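Chymotrypsin (PDB 2EA3) probably hydrolyses peptide bonds in proteins as a chymotrypsin-like serine endopeptidase of the S1 family, this chain being the protease domain of a longer protein. Local coordinates at residues 28-31 against 32-35; 9-13 against 14-18; 60-63 against 64-68; 50-53 against 54-58. All coordinates share one frame; numbering follows the deposited sequence.

Contact 1 of 4, residues 28-31 against 32-35; sequences ITAG and HCGR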
loop_
_atom_site.group_PDB
_atom_site.type_symbol
_atom_site.label_atom_id
_atom_site.label_comp_id
_atom_site.label_asym_id
_atom_site.label_seq_id
_atom_site.Cartn_x
_atom_site.Cartn_y
_atom_site.Cartn_z
ATOM N N ILE A 28 -2.344 6.934 -1.310
ATOM C CA ILE A 28 -2.967 5.781 -1.908
ATOM C C ILE A 28 -2.787 4.573 -0.999
ATOM O O ILE A 28 -1.835 4.512 -0.198
ATOM C CB ILE A 28 -2.435 5.515 -3.340
ATOM C CG1 ILE A 28 -0.910 5.356 -3.344
ATOM C CG2 ILE A 28 -2.909 6.625 -4.294
ATOM C CD1 ILE A 28 -0.377 4.883 -4.712
ATOM N N THR A 29 -3.713 3.624 -1.111
ATOM C CA THR A 29 -3.820 2.512 -0.159
ATOM C C THR A 29 -4.642 1.442 -0.885
ATOM O O THR A 29 -4.892 1.612 -2.087
ATOM C CB THR A 29 -4.430 2.990 1.205
ATOM O OG1 THR A 29 -4.373 1.938 2.196
ATOM C CG2 THR A 29 -5.905 3.493 1.032
ATOM N N ALA A 30 -5.067 0.380 -0.187
ATOM C CA ALA A 30 -5.796 -0.715 -0.840
ATOM C C ALA A 30 -7.285 -0.379 -0.868
ATOM O O ALA A 30 -7.811 0.184 0.086
ATOM C CB ALA A 30 -5.577 -2.058 -0.102
ATOM N N GLY A 31 -7.956 -0.718 -1.962
ATOM C CA GLY A 31 -9.416 -0.500 -2.094
ATOM C C GLY A 31 -10.267 -1.249 -1.095
ATOM O O GLY A 31 -11.346 -0.790 -0.724
ATOM N N HIS A 32 -9.805 -2.417 -0.649
ATOM C CA HIS A 32 -10.585 -3.168 0.344
ATOM C C HIS A 32 -10.582 -2.508 1.724
ATOM O O HIS A 32 -11.346 -2.921 2.600
ATOM C CB HIS A 32 -10.173 -4.650 0.419
ATOM C CG HIS A 32 -8.906 -4.905 1.186
ATOM N ND1 HIS A 32 -7.698 -5.138 0.567
ATOM C CD2 HIS A 32 -8.675 -5.023 2.516
ATOM C CE1 HIS A 32 -6.769 -5.349 1.479
ATOM N NE2 HIS A 32 -7.338 -5.289 2.672
ATOM N N CYS A 33 -9.757 -1.480 1.914
ATOM C CA CYS A 33 -9.717 -0.767 3.189
ATOM C C CYS A 33 -10.960 0.052 3.465
ATOM O O CYS A 33 -11.360 0.190 4.618
ATOM C CB CYS A 33 -8.500 0.143 3.263
ATOM S SG CYS A 33 -7.005 -0.832 3.098
ATOM N N GLY A 34 -11.573 0.597 2.422
ATOM C CA GLY A 34 -12.794 1.351 2.628
ATOM C C GLY A 34 -13.384 1.827 1.329
ATOM O O GLY A 34 -12.745 1.746 0.283
ATOM N N ARG A 35 -14.606 2.341 1.403
ATOM C CA ARG A 35 -15.290 2.776 0.202
ATOM C C ARG A 35 -15.301 4.294 0.102
ATOM O O ARG A 35 -15.114 4.985 1.077
ATOM C CB ARG A 35 -16.712 2.204 0.159
ATOM C CG ARG A 35 -17.655 2.841 1.135
ATOM C CD ARG A 35 -19.102 2.438 0.818
ATOM N NE ARG A 35 -19.272 0.987 0.799
ATOM C CZ ARG A 35 -19.469 0.228 1.878
ATOM N NH1 ARG A 35 -19.610 -1.083 1.744
ATOM N NH2 ARG A 35 -19.523 0.768 3.087
#

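Contact 2 of 4, residues 9-13 against 14-18; sequences YTIGG and RSRCS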
loop_
_atom_site.group_PDB
_atom_site.type_symbol
_atom_site.label_atom_id
_atom_site.label_comp_id
_atom_site.label_asym_id
_atom_site.label_seq_id
_atom_site.Cartn_x
_atom_site.Cartn_y
_atom_site.Cartn_z
ATOM N N TYR A 9 -3.342 3.862 9.687
ATOM C CA TYR A 9 -4.329 4.930 9.816
ATOM C C TYR A 9 -5.596 4.243 10.271
ATOM O O TYR A 9 -5.674 3.019 10.260
ATOM C CB TYR A 9 -4.520 5.706 8.506
ATOM C CG TYR A 9 -5.057 4.886 7.346
ATOM C CD1 TYR A 9 -6.414 4.959 6.994
ATOM C CD2 TYR A 9 -4.216 4.059 6.592
ATOM C CE1 TYR A 9 -6.917 4.217 5.914
ATOM C CE2 TYR A 9 -4.718 3.307 5.529
ATOM C CZ TYR A 9 -6.069 3.404 5.191
ATOM O OH TYR A 9 -6.578 2.674 4.130
ATOM N N THR A 10 -6.587 5.005 10.706
ATOM C CA THR A 10 -7.788 4.344 11.181
ATOM C C THR A 10 -8.988 4.730 10.336
ATOM O O THR A 10 -9.040 5.837 9.766
ATOM C CB THR A 10 -8.083 4.657 12.643
ATOM O OG1 THR A 10 -8.177 6.072 12.785
ATOM C CG2 THR A 10 -6.967 4.091 13.561
ATOM N N ILE A 11 -9.933 3.805 10.247
ATOM C CA ILE A 11 -11.215 4.075 9.576
ATOM C C ILE A 11 -12.322 3.658 10.532
ATOM O O ILE A 11 -12.400 2.489 10.897
ATOM C CB ILE A 11 -11.376 3.286 8.252
ATOM C CG1 ILE A 11 -10.192 3.515 7.323
ATOM C CG2 ILE A 11 -12.678 3.713 7.544
ATOM C CD1 ILE A 11 -10.008 2.427 6.314
ATOM N N GLY A 12 -13.167 4.609 10.929
ATOM C CA GLY A 12 -14.160 4.355 11.977
ATOM C C GLY A 12 -13.523 3.767 13.232
ATOM O O GLY A 12 -14.090 2.880 13.874
ATOM N N GLY A 13 -12.323 4.230 13.561
ATOM C CA GLY A 13 -11.637 3.772 14.776
ATOM C C GLY A 13 -10.834 2.489 14.658
ATOM O O GLY A 13 -10.071 2.134 15.569
ATOM N N ARG A 14 -10.968 1.797 13.532
ATOM C CA ARG A 14 -10.329 0.498 13.359
ATOM C C ARG A 14 -9.047 0.660 12.553
ATOM O O ARG A 14 -9.053 1.308 11.510
ATOM C CB ARG A 14 -11.285 -0.457 12.641
ATOM C CG ARG A 14 -10.720 -1.834 12.356
ATOM C CD ARG A 14 -10.629 -2.734 13.592
ATOM N NE ARG A 14 -10.168 -4.063 13.203
ATOM C CZ ARG A 14 -8.891 -4.382 13.013
ATOM N NH1 ARG A 14 -8.557 -5.613 12.636
ATOM N NH2 ARG A 14 -7.945 -3.477 13.208
ATOM N N SER A 15 -7.966 0.036 13.019
ATOM C CA SER A 15 -6.674 0.186 12.363
ATOM C C SER A 15 -6.618 -0.947 11.346
ATOM O O SER A 15 -5.948 -1.960 11.570
ATOM C CB SER A 15 -5.554 0.097 13.429
ATOM O OG SER A 15 -4.350 0.716 13.003
ATOM N N ARG A 16 -7.383 -0.802 10.266
ATOM C CA ARG A 16 -7.602 -1.895 9.293
ATOM C C ARG A 16 -6.448 -1.994 8.304
ATOM O O ARG A 16 -6.178 -3.067 7.766
ATOM C CB ARG A 16 -8.871 -1.655 8.450
ATOM C CG ARG A 16 -10.116 -1.267 9.200
ATOM C CD ARG A 16 -11.332 -2.029 8.683
ATOM N NE ARG A 16 -11.895 -1.429 7.474
ATOM C CZ ARG A 16 -12.878 -0.530 7.467
ATOM N NH1 ARG A 16 -13.325 -0.055 6.309
ATOM N NH2 ARG A 16 -13.423 -0.107 8.609
ATOM N N CYS A 17 -5.810 -0.855 8.041
ATOM C CA CYS A 17 -4.873 -0.744 6.923
ATOM C C CYS A 17 -3.706 0.194 7.206
ATOM O O CYS A 17 -3.683 0.929 8.208
ATOM C CB CYS A 17 -5.607 -0.271 5.665
ATOM S SG CYS A 17 -6.718 -1.518 4.968
ATOM N N SER A 18 -2.736 0.155 6.296
ATOM C CA SER A 18 -1.565 1.006 6.344
ATOM C C SER A 18 -1.547 1.940 5.127
ATOM O O SER A 18 -2.194 1.659 4.097
ATOM C CB SER A 18 -0.315 0.124 6.356
ATOM O OG SER A 18 -0.328 -0.785 7.460
HETATM O O HOH W 1 -7.192 1.810 8.411
#

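Contact 3 of 4, residues 60-63 against 64-68; sequences VRTG and AGVNL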
loop_
_atom_site.group_PDB
_atom_site.type_symbol
_atom_site.label_atom_id
_atom_site.label_comp_id
_atom_site.label_asym_id
_atom_site.label_seq_id
_atom_site.Cartn_x
_atom_site.Cartn_y
_atom_site.Cartn_z
ATOM N N VAL A 60 -7.037 8.351 -0.786
ATOM C CA VAL A 60 -7.613 9.066 0.353
ATOM C C VAL A 60 -7.141 10.514 0.269
ATOM O O VAL A 60 -5.939 10.781 0.274
ATOM C CB VAL A 60 -7.214 8.398 1.710
ATOM C CG1 VAL A 60 -7.725 9.232 2.933
ATOM C CG2 VAL A 60 -7.718 6.960 1.774
ATOM N N ARG A 61 -8.087 11.444 0.133
ATOM C CA ARG A 61 -7.751 12.865 0.071
ATOM C C ARG A 61 -7.552 13.385 1.480
ATOM O O ARG A 61 -8.391 13.159 2.347
ATOM C CB ARG A 61 -8.857 13.686 -0.616
ATOM C CG ARG A 61 -8.472 15.167 -0.814
ATOM C CD ARG A 61 -9.693 16.080 -0.820
ATOM N NE ARG A 61 -9.333 17.510 -0.871
ATOM C CZ ARG A 61 -9.236 18.329 0.188
ATOM N NH1 ARG A 61 -9.480 17.902 1.431
ATOM N NH2 ARG A 61 -8.903 19.601 -0.005
ATOM N N THR A 62 -6.440 14.075 1.696
ATOM C CA THR A 62 -6.136 14.688 2.989
ATOM C C THR A 62 -6.213 16.213 2.818
ATOM O O THR A 62 -6.168 16.739 1.703
ATOM C CB THR A 62 -4.716 14.288 3.505
ATOM O OG1 THR A 62 -3.741 14.663 2.533
ATOM C CG2 THR A 62 -4.609 12.779 3.768
ATOM N N GLY A 63 -6.307 16.925 3.920
ATOM C CA GLY A 63 -6.412 18.374 3.833
ATOM C C GLY A 63 -5.423 19.040 4.740
ATOM O O GLY A 63 -4.249 18.666 4.781
ATOM N N ALA A 64 -5.901 20.032 5.489
ATOM C CA ALA A 64 -4.995 20.893 6.235
ATOM C C ALA A 64 -4.298 20.175 7.381
ATOM O O ALA A 64 -4.867 19.294 8.029
ATOM C CB ALA A 64 -5.747 22.120 6.755
ATOM N N GLY A 65 -3.073 20.595 7.652
ATOM C CA GLY A 65 -2.359 20.138 8.830
ATOM C C GLY A 65 -1.743 18.774 8.603
ATOM O O GLY A 65 -1.202 18.171 9.526
ATOM N N VAL A 66 -1.827 18.293 7.371
ATOM C CA VAL A 66 -1.294 16.971 7.051
ATOM C C VAL A 66 -0.110 17.163 6.131
ATOM O O VAL A 66 -0.263 17.697 5.018
ATOM C CB VAL A 66 -2.356 16.078 6.395
ATOM C CG1 VAL A 66 -1.735 14.767 5.942
ATOM C CG2 VAL A 66 -3.495 15.811 7.363
ATOM N N ASN A 67 1.069 16.745 6.589
ATOM C CA ASN A 67 2.268 16.852 5.782
ATOM C C ASN A 67 2.501 15.545 5.049
ATOM O O ASN A 67 2.602 14.496 5.679
ATOM C CB ASN A 67 3.471 17.167 6.663
ATOM C CG ASN A 67 3.310 18.469 7.396
ATOM O OD1 ASN A 67 3.035 19.503 6.778
ATOM N ND2 ASN A 67 3.457 18.437 8.717
ATOM N N LEU A 68 2.559 15.616 3.730
ATOM C CA LEU A 68 2.696 14.431 2.881
ATOM C C LEU A 68 4.168 14.271 2.536
ATOM O O LEU A 68 4.734 15.127 1.852
ATOM C CB LEU A 68 1.879 14.616 1.602
ATOM C CG LEU A 68 0.370 14.789 1.804
ATOM C CD1 LEU A 68 -0.345 15.162 0.514
ATOM C CD2 LEU A 68 -0.217 13.519 2.425
HETATM O O HOH W 2 -2.887 17.187 2.933
#

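Contact 4 of 4, residues 50-53 against 54-58; sequences SSFP and GNDYA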
loop_
_atom_site.group_PDB
_atom_site.type_symbol
_atom_site.label_atom_id
_atom_site.label_comp_id
_atom_site.label_asym_id
_atom_site.label_seq_id
_atom_site.Cartn_x
_atom_site.Cartn_y
_atom_site.Cartn_z
ATOM N N SER A 50 -12.267 4.319 -4.854
ATOM C CA SER A 50 -11.929 2.982 -4.352
ATOM C C SER A 50 -12.406 1.947 -5.344
ATOM O O SER A 50 -13.569 1.989 -5.788
ATOM C CB SER A 50 -12.576 2.713 -2.986
ATOM O OG SER A 50 -12.188 1.444 -2.474
ATOM N N SER A 51 -11.513 1.027 -5.693
ATOM C CA SER A 51 -11.832 -0.043 -6.619
ATOM C C SER A 51 -11.448 -1.383 -6.005
ATOM O O SER A 51 -10.264 -1.657 -5.798
ATOM C CB SER A 51 -11.104 0.149 -7.944
ATOM O OG SER A 51 -11.569 -0.801 -8.894
ATOM N N PHE A 52 -12.462 -2.178 -5.669
ATOM C CA PHE A 52 -12.288 -3.512 -5.072
ATOM C C PHE A 52 -13.658 -4.184 -5.104
ATOM O O PHE A 52 -14.667 -3.528 -4.782
ATOM C CB PHE A 52 -11.783 -3.434 -3.618
ATOM C CG PHE A 52 -11.713 -4.767 -2.936
ATOM C CD1 PHE A 52 -10.619 -5.609 -3.134
ATOM C CD2 PHE A 52 -12.755 -5.189 -2.105
ATOM C CE1 PHE A 52 -10.549 -6.862 -2.505
ATOM C CE2 PHE A 52 -12.706 -6.432 -1.471
ATOM C CZ PHE A 52 -11.607 -7.272 -1.675
ATOM N N PRO A 53 -13.718 -5.476 -5.484
ATOM C CA PRO A 53 -12.666 -6.328 -6.017
ATOM C C PRO A 53 -12.374 -5.974 -7.477
ATOM O O PRO A 53 -12.614 -4.829 -7.883
ATOM C CB PRO A 53 -13.236 -7.737 -5.849
ATOM C CG PRO A 53 -14.698 -7.543 -5.919
ATOM C CD PRO A 53 -14.982 -6.219 -5.302
ATOM N N GLY A 54 -11.847 -6.912 -8.254
ATOM C CA GLY A 54 -11.393 -6.583 -9.605
ATOM C C GLY A 54 -9.997 -5.991 -9.536
ATOM O O GLY A 54 -9.030 -6.614 -9.990
ATOM N N ASN A 55 -9.906 -4.789 -8.957
ATOM C CA ASN A 55 -8.638 -4.162 -8.586
ATOM C C ASN A 55 -8.573 -4.177 -7.067
ATOM O O ASN A 55 -9.478 -4.702 -6.405
ATOM C CB ASN A 55 -8.615 -2.691 -9.039
ATOM C CG ASN A 55 -8.960 -2.509 -10.516
ATOM O OD1 ASN A 55 -9.904 -1.785 -10.860
ATOM N ND2 ASN A 55 -8.212 -3.153 -11.380
ATOM N N ASP A 56 -7.532 -3.579 -6.495
ATOM C CA ASP A 56 -7.545 -3.348 -5.048
ATOM C C ASP A 56 -6.795 -2.048 -4.740
ATOM O O ASP A 56 -5.673 -2.050 -4.240
ATOM C CB ASP A 56 -7.008 -4.559 -4.263
ATOM C CG ASP A 56 -7.305 -4.465 -2.753
ATOM O OD1 ASP A 56 -6.862 -5.371 -2.002
ATOM O OD2 ASP A 56 -7.963 -3.476 -2.331
ATOM N N TYR A 57 -7.431 -0.932 -5.065
ATOM C CA TYR A 57 -6.805 0.365 -4.838
ATOM C C TYR A 57 -7.777 1.419 -4.387
ATOM O O TYR A 57 -8.970 1.327 -4.659
ATOM C CB TYR A 57 -6.004 0.878 -6.049
ATOM C CG TYR A 57 -6.759 1.104 -7.352
ATOM C CD1 TYR A 57 -6.568 0.257 -8.441
ATOM C CD2 TYR A 57 -7.664 2.169 -7.496
ATOM C CE1 TYR A 57 -7.272 0.465 -9.666
ATOM C CE2 TYR A 57 -8.346 2.394 -8.716
ATOM C CZ TYR A 57 -8.143 1.551 -9.785
ATOM O OH TYR A 57 -8.832 1.783 -10.971
ATOM N N ALA A 58 -7.227 2.434 -3.732
ATOM C CA ALA A 58 -8.011 3.571 -3.269
ATOM C C ALA A 58 -7.127 4.775 -3.104
ATOM O O ALA A 58 -5.916 4.655 -2.945
ATOM C CB ALA A 58 -8.733 3.240 -1.965
#

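Contact 1 of 4, residues 28-31 against 32-35
Thr-29 and Ala-30 approach the sulfur of Cys-33 where strand 26-29 gives way to a tight turn. Thr-29 comes first, its OG1 lying 3.9 Å from Cys-33 SG. That is packing distance, and the hydroxyl is hydrogen-bonded to Ser-18 O and to Tyr-9 OH. Ala-30 does more. Its CB points toward residues 32-35 and touches both the sulfur and the imidazole, 3.7 Å from Cys-33 SG and 3.8 Å from His-32 ND1. The methyl meets the ring obliquely. Ala-30 O closes the turn by accepting Cys-33 N at 3.1 Å, with 156° at the hydrogen. This donor sits well above the carbonyl plane, not on a lone pair. The backbone angles of Gly-31 and His-32 are those of a type I beta turn. Gly-31 itself adds a second, weak bond, its O taking Gly-34 N at 3.4 Å, which carries the tight winding one residue further. Along the returning side, Cys-33 SG lies opposite its own carbonyl carbon (chi1 -60°), which brings it over Ala-30 and on to its disulfide with Cys-17. His-32 CG stands between its backbone N and carbonyl carbon (chi1 78°), and the ring thereby rises beside the Ala-30 methyl, with NE2 hydrogen-bonded to Ser-137 OG. A histidine followed by a disulfide cysteine just past this barrel strand is characteristic of chymotrypsin-family (S1) proteases, and His-32 is probably the histidine of a Ser-His-Asp catalytic triad.

Contact 2 of 4, residues 9-13 against 14-18
Arg-14 O gathers three donors where residues 9-13 turn back into 14-18. Ile-11 N makes the shortest bond to Arg-14 O, 2.9 Å with 167° at the hydrogen, while Thr-10 CA adds a CA-H...O contact and Arg-16 N a weak bond. Arg-14 N returns to Ile-11 O at 3.1 Å, closing a type I' turn whose positive phi angles at Gly-12 and Gly-13 favour glycine. Beyond it the strands diverge around the Ser-15 inverse gamma turn, water 1 joins Tyr-9 O, at 2.7 Å, weakly to Cys-17 N, and a weak Tyr-9 N to Cys-17 O bond reunites them. The bent Arg-16 lays one guanidinium face on Ile-11 CB, 4.0 Å from Arg-16 NH2. Tyr-9 CG stands between backbone N and carbonyl carbon (chi1 63°), laying the ring along the second strand: OH is 3.5 Å from Cys-17 CB and hydrogen-bonded to Thr-29 OG1, and CE2 meets Ser-18 O at the ring edge. An alanine at Tyr-9 would probably open a gap beside Cys-17 CB and cost Thr-29 OG1 this partner. The hairpin opens the N-terminal barrel: strand 14-23 continues beside 26-29, while Tyr-9 and Ile-11 pack on strands 45-51 (Phe-47) and 39-41 (Thr-40).

Contact 3 of 4, residues 60-63 against 64-68
Thr-62 and Val-66 form the close-packed side of this bend, their side chains crossing at about a right angle. Val-66 CG1, opposite the backbone N (chi1 174°), reaches Thr-62 CB at 3.9 Å. Leu-68 comes in from further along the outgoing chain, sliding past Thr-62 in the opposite direction, and sets its CD2 against Thr-62 OG1 at 3.7 Å. In the Thr-62 and Val-66 pair each CB points toward the other segment, and the cluster continues beyond the bend: Thr-62 and Val-66 both touch Pro-43, and Val-66 and Leu-68 both rest on Val-3 of strand 2-5. The other side is looser. From Gly-63 to Val-66 the chain makes a type II beta turn, with Gly-65 at the positive phi (81°) that favours glycine there, yet Gly-63 O and Val-66 N stay 3.6 Å apart and make no hydrogen bond. Ala-64 and Gly-65 are exposed at the tip, where the Ala-64 methyl turns away from the incoming strand. Water 2 is hydrogen-bonded to Thr-62 OG1 at 2.7 Å, donates to Gly-63 O at the same 2.7 Å, and reaches Val-66 O weakly. Gly-65 and Asn-67 have backbone hydrogen bonds to Phe-1. With no direct hydrogen bond between them, residues 60-63 and 64-68 meet across the bend through methyl packing and one bridging water, in a surface connection that carries strand 57-62 into strand 67-69.

Contact 4 of 4, residues 50-53 against 54-58
The ring of Phe-52 and the carboxylate of Asp-56 run side by side and point the same way, their planes 45° apart. Asp-56 OD2 meets the ring obliquely, 3.5 Å from Phe-52 CD1, and Pro-53 CB covers one ring face over its centre. The second ring, Tyr-57, receives Ser-51 CB over one face in a CH-pi contact, 3.9 Å from the centroid and 21° off the normal. Tyr-57 CG sits between its backbone N and carbonyl carbon (chi1 61°), which folds the ring back across the neighbouring strand. In the backbone, Ser-51 and Tyr-57 form an antiparallel hydrogen-bonded pair: Ser-51 N to Tyr-57 O is 2.8 Å and almost straight, and Tyr-57 N returns to Ser-51 O at 3.0 Å in the carbonyl plane. Ser-51 OG donates to Asn-55 OD1, 2.8 Å away, on a lone pair of the amide oxygen. The bend beyond contains the cis peptide before Pro-53, a Gly-54 whose backbone angles call for glycine, and a weak bond from Asn-55 N to Pro-53 O. A serine in place of Phe-52 would remove the ring and is likely to open a gap beside the Asp-56 carboxylate and next to Pro-53 CB. Separately, Ser-50 OG bonds Gly-34 O. Asp-56 OD1 bonds Ser-152 OG while OD2 bonds His-32 N. The chemistry thus implies a carboxylate oriented by hydrogen bonds on both oxygens and bordered by an aromatic ring, consistent with Asp-56 as the aspartate of a catalytic triad.

How the contacts relate
All four contacts touch the N-terminal barrel, contact 3 where the chain leaves it, but they differ in depth. Contact 1 is buried, contacts 2 and 4 are partly buried, and contact 3 lies at the surface. Contacts 3 and 4 sit at the two ends of strand 57-62, their centres about 22 Å apart. Contacts 1 and 4 lie about 7 Å apart, centre to centre, and bring together the probable triad histidine and aspartate, whereas contact 2 is tied to contact 1 by a disulfide. Chemistry follows place: contacts 1, 2 and 4 have direct backbone hydrogen bonds between their segments, while contact 3 has none and relies on methyl groups and water.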